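Local atomic coordinates of beta-fructofuranosidase (Arthrobacter, PDB entry 3WPU), a protein that belongs to the levansucrase/invertase family of beta-fructosidases, proteins built round a five-bladed beta-propeller. Residues A[425-430]-A[485-490]; A[119-124]-A[481-486]. All coordinates share one frame; numbering follows the deposited sequence.

Contact 1: residues A[425-430]-A[485-490]; sequences VMPGGL and PANKHL
A G1 beta bulge in the turn between strands 423-425 and 430-434 carries the three side chains, Met-426, Pro-427 and Leu-430, that meet 485-490. Gly-429 and Leu-430 both face Met-426. The turn is closed by a backbone hydrogen bond from Met-426 N to Leu-430 O, 2.7 Å long. A weak one joins Gly-429 N to Met-426 O. It spans a type II turn with Gly-428 at its third position, and Gly-429 sits in the bulge.

Met-426 and Leu-430 reach across from this turn to the ring of Pro-485. The methionine chain lies at about a right angle to the proline. Its methyl end makes the nearer approach, with Met-426 CE 3.9 Å from Pro-485 CD. The sulfur, Met-426 SD, is 4.2 Å from the same carbon. The bend at chi3 (-67°) folds the methyl back, and this lets both atoms meet CD. Leu-430 touches the next ring carbon with one branch alone, as Leu-430 CD1 lies 4.1 Å from Pro-485 CG.

Further along, Pro-427 meets Asn-487, again at about a right angle. Here Pro-427 CG rests 3.9 Å from Asn-487 OD1. This is plain packing of a ring carbon against an amide oxygen. The amide is held from elsewhere: OD1 accepts from Gln-87 N, and ND2 bonds to Asn-86 OD1. These two bonds fix the rotation of the amide. The contact buries 165 Å² and is carried mainly by apolar atoms.

Gln-87 also packs against Met-426 and Pro-427, so its loop borders both segments. Leu-430 leans on Tyr-473 as well. The contact thus sets the turn of the four-stranded antiparallel sheet beside the chain that leads into strand 488-493, which pairs in parallel with strand 88-90.

Contact 2: residues A[119-124]-A[481-486]; sequences FYRPAG and WADIPA
The end of strand 115-122 faces an irregular run of chain, 481-486, in which Ala-482 takes a positive phi. The two are joined by side chains, with Arg-121 reaching over to Asp-483.

The arginine chain is extended from CG to NE and carries its guanidinium across the gap. Arg-121 NH2 donates to Asp-483 OD1 at 2.8 Å, forming a salt bridge. The N-H...O angle is 149°. The oxygen lies near the guanidinium plane and is met nearly along its C-O axis. The guanidinium and carboxylate planes are 52° apart, and one carboxylate oxygen, OD1, makes the bridge. Asp-483 starts out pointing away from the strand. Its CG is anti to the backbone N (chi1 -171°), and this brings the carboxylate back to the arginine.

A water extends the link at the edge of the guanidinium. It accepts from Arg-121 NH1 at 2.9 Å and donates to Trp-481 O at 2.8 Å. Ala-482 O sits obliquely to the guanidinium, and its hydrogen-bond donor is Trp-136 NE1.

The other nitrogens of the arginine are also engaged. NE forms a salt bridge with Glu-94, and NH1 bonds to Gly-134 O. Each of its three nitrogens therefore has a partner. The two acids probably offset its buried charge, with Arg-130 also close by. Glu-94 lies on strand 93-102, the antiparallel neighbour of strand 115-122. The arrangement is a buried ionic network, by which an antiparallel strand pair of the propeller holds the loop that leads to strand 488-493.

In the fold
Contacts 1 and 2 overlap on the run 481-490 and share Pro-485 and Ala-486. Their centres are about 10 Å apart. Contact 1 is a surface contact and contact 2 a buried one, yet the buried one is the ionic one. Both reach the large mixed sheet. Contact 1 joins it to the four-stranded sheet by mainly apolar packing at a turn. Contact 2 uses charge and a bridging water at the end of an inner strand. They also touch directly: Met-426 CE lies 3.5 Å from Asp-483 O, and Met-426 SD 3.9 Å from Ile-484 CG2. Glu-94 binds Arg-121 and also the N of Ala-486, a residue common to both.

Contact 1: residues A[425-430]-A[485-490]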
# COMPACT_ATOMS: atom_id res chain seq x y z
N VAL A 425 -4.70 -3.61 -1.13
CA VAL A 425 -5.61 -4.60 -1.70
C VAL A 425 -5.19 -6.00 -1.25
O VAL A 425 -4.05 -6.42 -1.47
CB VAL A 425 -5.64 -4.53 -3.25
CG1 VAL A 425 -6.73 -5.43 -3.78
CG2 VAL A 425 -5.84 -3.08 -3.71
N MET A 426 -6.14 -6.69 -0.62
CA MET A 426 -5.95 -7.98 0.01
C MET A 426 -6.61 -9.04 -0.85
O MET A 426 -7.38 -8.74 -1.76
CB MET A 426 -6.61 -7.96 1.39
CG MET A 426 -6.09 -6.82 2.24
SD MET A 426 -6.61 -6.80 3.97
CE MET A 426 -8.37 -6.48 3.78
N PRO A 427 -6.33 -10.31 -0.53
CA PRO A 427 -6.94 -11.38 -1.31
C PRO A 427 -8.47 -11.28 -1.38
O PRO A 427 -9.14 -10.85 -0.41
CB PRO A 427 -6.48 -12.64 -0.58
CG PRO A 427 -5.16 -12.24 -0.00
CD PRO A 427 -5.43 -10.84 0.51
N GLY A 428 -9.01 -11.58 -2.57
CA GLY A 428 -10.43 -11.48 -2.83
C GLY A 428 -10.94 -10.07 -3.03
O GLY A 428 -12.15 -9.83 -3.01
N GLY A 429 -10.03 -9.13 -3.25
CA GLY A 429 -10.40 -7.76 -3.55
C GLY A 429 -10.85 -6.98 -2.35
O GLY A 429 -11.42 -5.91 -2.52
N LEU A 430 -10.55 -7.47 -1.14
CA LEU A 430 -10.82 -6.66 0.06
C LEU A 430 -9.77 -5.53 0.17
O LEU A 430 -8.62 -5.69 -0.18
CB LEU A 430 -10.84 -7.51 1.32
CG LEU A 430 -11.88 -8.63 1.41
CD1 LEU A 430 -11.85 -9.25 2.80
CD2 LEU A 430 -13.29 -8.11 1.08
N PRO A 485 -7.96 -9.75 7.37
CA PRO A 485 -8.10 -11.16 7.70
C PRO A 485 -7.01 -12.04 7.10
O PRO A 485 -6.57 -11.83 5.96
CB PRO A 485 -9.46 -11.52 7.07
CG PRO A 485 -9.62 -10.58 5.95
CD PRO A 485 -8.92 -9.32 6.34
N ALA A 486 -6.63 -13.08 7.84
CA ALA A 486 -5.67 -14.07 7.35
C ALA A 486 -6.42 -15.15 6.58
O ALA A 486 -7.45 -15.63 7.05
CB ALA A 486 -4.91 -14.68 8.52
N ASN A 487 -5.91 -15.52 5.40
CA ASN A 487 -6.45 -16.66 4.66
C ASN A 487 -5.51 -17.87 4.70
O ASN A 487 -5.86 -18.94 4.20
CB ASN A 487 -6.78 -16.28 3.21
CG ASN A 487 -5.58 -15.83 2.43
OD1 ASN A 487 -4.90 -14.87 2.81
ND2 ASN A 487 -5.29 -16.51 1.33
N LYS A 488 -4.35 -17.72 5.33
CA LYS A 488 -3.47 -18.85 5.59
C LYS A 488 -3.08 -18.81 7.05
O LYS A 488 -3.00 -17.75 7.66
CB LYS A 488 -2.22 -18.80 4.71
CG LYS A 488 -2.50 -18.88 3.23
CD LYS A 488 -3.04 -20.23 2.78
CE LYS A 488 -3.15 -20.30 1.27
NZ LYS A 488 -3.88 -21.52 0.82
N HIS A 489 -2.85 -19.98 7.62
CA HIS A 489 -2.60 -20.12 9.05
C HIS A 489 -1.38 -20.96 9.26
O HIS A 489 -1.38 -22.15 8.94
CB HIS A 489 -3.83 -20.74 9.71
CG HIS A 489 -5.08 -20.03 9.33
ND1 HIS A 489 -5.46 -18.84 9.92
CD2 HIS A 489 -5.96 -20.27 8.34
CE1 HIS A 489 -6.57 -18.42 9.35
NE2 HIS A 489 -6.89 -19.26 8.38
N LEU A 490 -0.34 -20.33 9.79
CA LEU A 490 0.91 -21.00 10.08
C LEU A 490 0.83 -21.61 11.47
O LEU A 490 0.42 -20.95 12.44
CB LEU A 490 2.07 -19.99 9.99
CG LEU A 490 3.46 -20.56 10.25
CD1 LEU A 490 3.80 -21.66 9.25
CD2 LEU A 490 4.52 -19.47 10.17

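Contact 2: residues A[119-124]-A[481-486]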
# COMPACT_ATOMS: atom_id res chain seq x y z
N PHE A 119 0.24 -5.01 15.80
CA PHE A 119 -0.99 -5.36 16.50
C PHE A 119 -1.22 -6.85 16.28
O PHE A 119 -0.72 -7.43 15.32
CB PHE A 119 -2.20 -4.59 15.97
CG PHE A 119 -2.18 -3.09 16.21
CD1 PHE A 119 -2.91 -2.56 17.27
CD2 PHE A 119 -1.53 -2.23 15.36
CE1 PHE A 119 -2.95 -1.19 17.48
CE2 PHE A 119 -1.57 -0.85 15.56
CZ PHE A 119 -2.27 -0.34 16.64
N TYR A 120 -2.00 -7.47 17.17
CA TYR A 120 -2.40 -8.86 17.01
C TYR A 120 -3.80 -9.11 17.55
O TYR A 120 -4.33 -8.32 18.39
CB TYR A 120 -1.38 -9.79 17.65
CG TYR A 120 -1.16 -9.56 19.12
CD1 TYR A 120 -1.92 -10.22 20.07
CD2 TYR A 120 -0.15 -8.70 19.56
CE1 TYR A 120 -1.70 -10.02 21.43
CE2 TYR A 120 0.07 -8.48 20.91
CZ TYR A 120 -0.70 -9.15 21.83
OH TYR A 120 -0.45 -8.93 23.18
N ARG A 121 -4.44 -10.15 17.04
CA ARG A 121 -5.76 -10.55 17.52
C ARG A 121 -5.96 -12.02 17.20
O ARG A 121 -5.28 -12.56 16.32
CB ARG A 121 -6.87 -9.70 16.89
CG ARG A 121 -7.12 -9.97 15.42
CD ARG A 121 -8.17 -9.04 14.83
NE ARG A 121 -8.35 -9.33 13.40
CZ ARG A 121 -9.21 -8.71 12.61
NH1 ARG A 121 -9.99 -7.74 13.07
NH2 ARG A 121 -9.27 -9.03 11.33
N PRO A 122 -6.90 -12.67 17.89
CA PRO A 122 -7.15 -14.08 17.61
C PRO A 122 -7.58 -14.32 16.16
O PRO A 122 -8.40 -13.59 15.59
CB PRO A 122 -8.30 -14.42 18.56
CG PRO A 122 -8.17 -13.42 19.67
CD PRO A 122 -7.76 -12.16 18.96
N ALA A 123 -7.03 -15.36 15.56
CA ALA A 123 -7.40 -15.79 14.23
C ALA A 123 -8.78 -16.47 14.21
O ALA A 123 -9.26 -16.98 15.24
CB ALA A 123 -6.33 -16.74 13.68
N GLY A 124 -9.42 -16.46 13.05
CA GLY A 124 -10.60 -17.30 12.79
C GLY A 124 -11.93 -16.86 13.35
O GLY A 124 -12.85 -17.68 13.47
N TRP A 481 -14.51 -2.78 10.86
CA TRP A 481 -13.46 -1.84 11.18
C TRP A 481 -12.12 -2.57 11.34
O TRP A 481 -12.00 -3.52 12.10
CB TRP A 481 -13.81 -1.11 12.47
CG TRP A 481 -15.05 -0.30 12.35
CD1 TRP A 481 -16.32 -0.65 12.76
CD2 TRP A 481 -15.16 1.01 11.80
NE1 TRP A 481 -17.20 0.39 12.52
CE2 TRP A 481 -16.51 1.41 11.91
CE3 TRP A 481 -14.24 1.89 11.22
CZ2 TRP A 481 -16.96 2.64 11.45
CZ3 TRP A 481 -14.69 3.13 10.77
CH2 TRP A 481 -16.04 3.49 10.89
N ALA A 482 -11.10 -2.10 10.62
CA ALA A 482 -9.73 -2.60 10.75
C ALA A 482 -9.65 -4.11 10.49
O ALA A 482 -8.83 -4.82 11.06
CB ALA A 482 -9.16 -2.22 12.12
N ASP A 483 -10.50 -4.59 9.59
CA ASP A 483 -10.50 -6.01 9.29
C ASP A 483 -9.40 -6.34 8.27
O ASP A 483 -9.51 -6.00 7.09
CB ASP A 483 -11.87 -6.45 8.77
CG ASP A 483 -12.00 -7.95 8.65
OD1 ASP A 483 -11.25 -8.67 9.34
OD2 ASP A 483 -12.89 -8.42 7.89
N ILE A 484 -8.36 -7.03 8.73
CA ILE A 484 -7.26 -7.47 7.89
C ILE A 484 -7.13 -9.00 8.08
O ILE A 484 -6.34 -9.49 8.89
CB ILE A 484 -5.98 -6.71 8.24
CG1 ILE A 484 -6.19 -5.22 7.98
CG2 ILE A 484 -4.81 -7.27 7.42
CD1 ILE A 484 -4.99 -4.33 8.18
N PRO A 485 -7.96 -9.75 7.37
CA PRO A 485 -8.10 -11.16 7.70
C PRO A 485 -7.01 -12.04 7.10
O PRO A 485 -6.57 -11.83 5.96
CB PRO A 485 -9.46 -11.52 7.07
CG PRO A 485 -9.62 -10.58 5.95
CD PRO A 485 -8.92 -9.32 6.34
N ALA A 486 -6.63 -13.08 7.84
CA ALA A 486 -5.67 -14.07 7.35
C ALA A 486 -6.42 -15.15 6.58
O ALA A 486 -7.45 -15.63 7.05
CB ALA A 486 -4.91 -14.68 8.52
O HOH W 1 -12.29 -6.29 12.04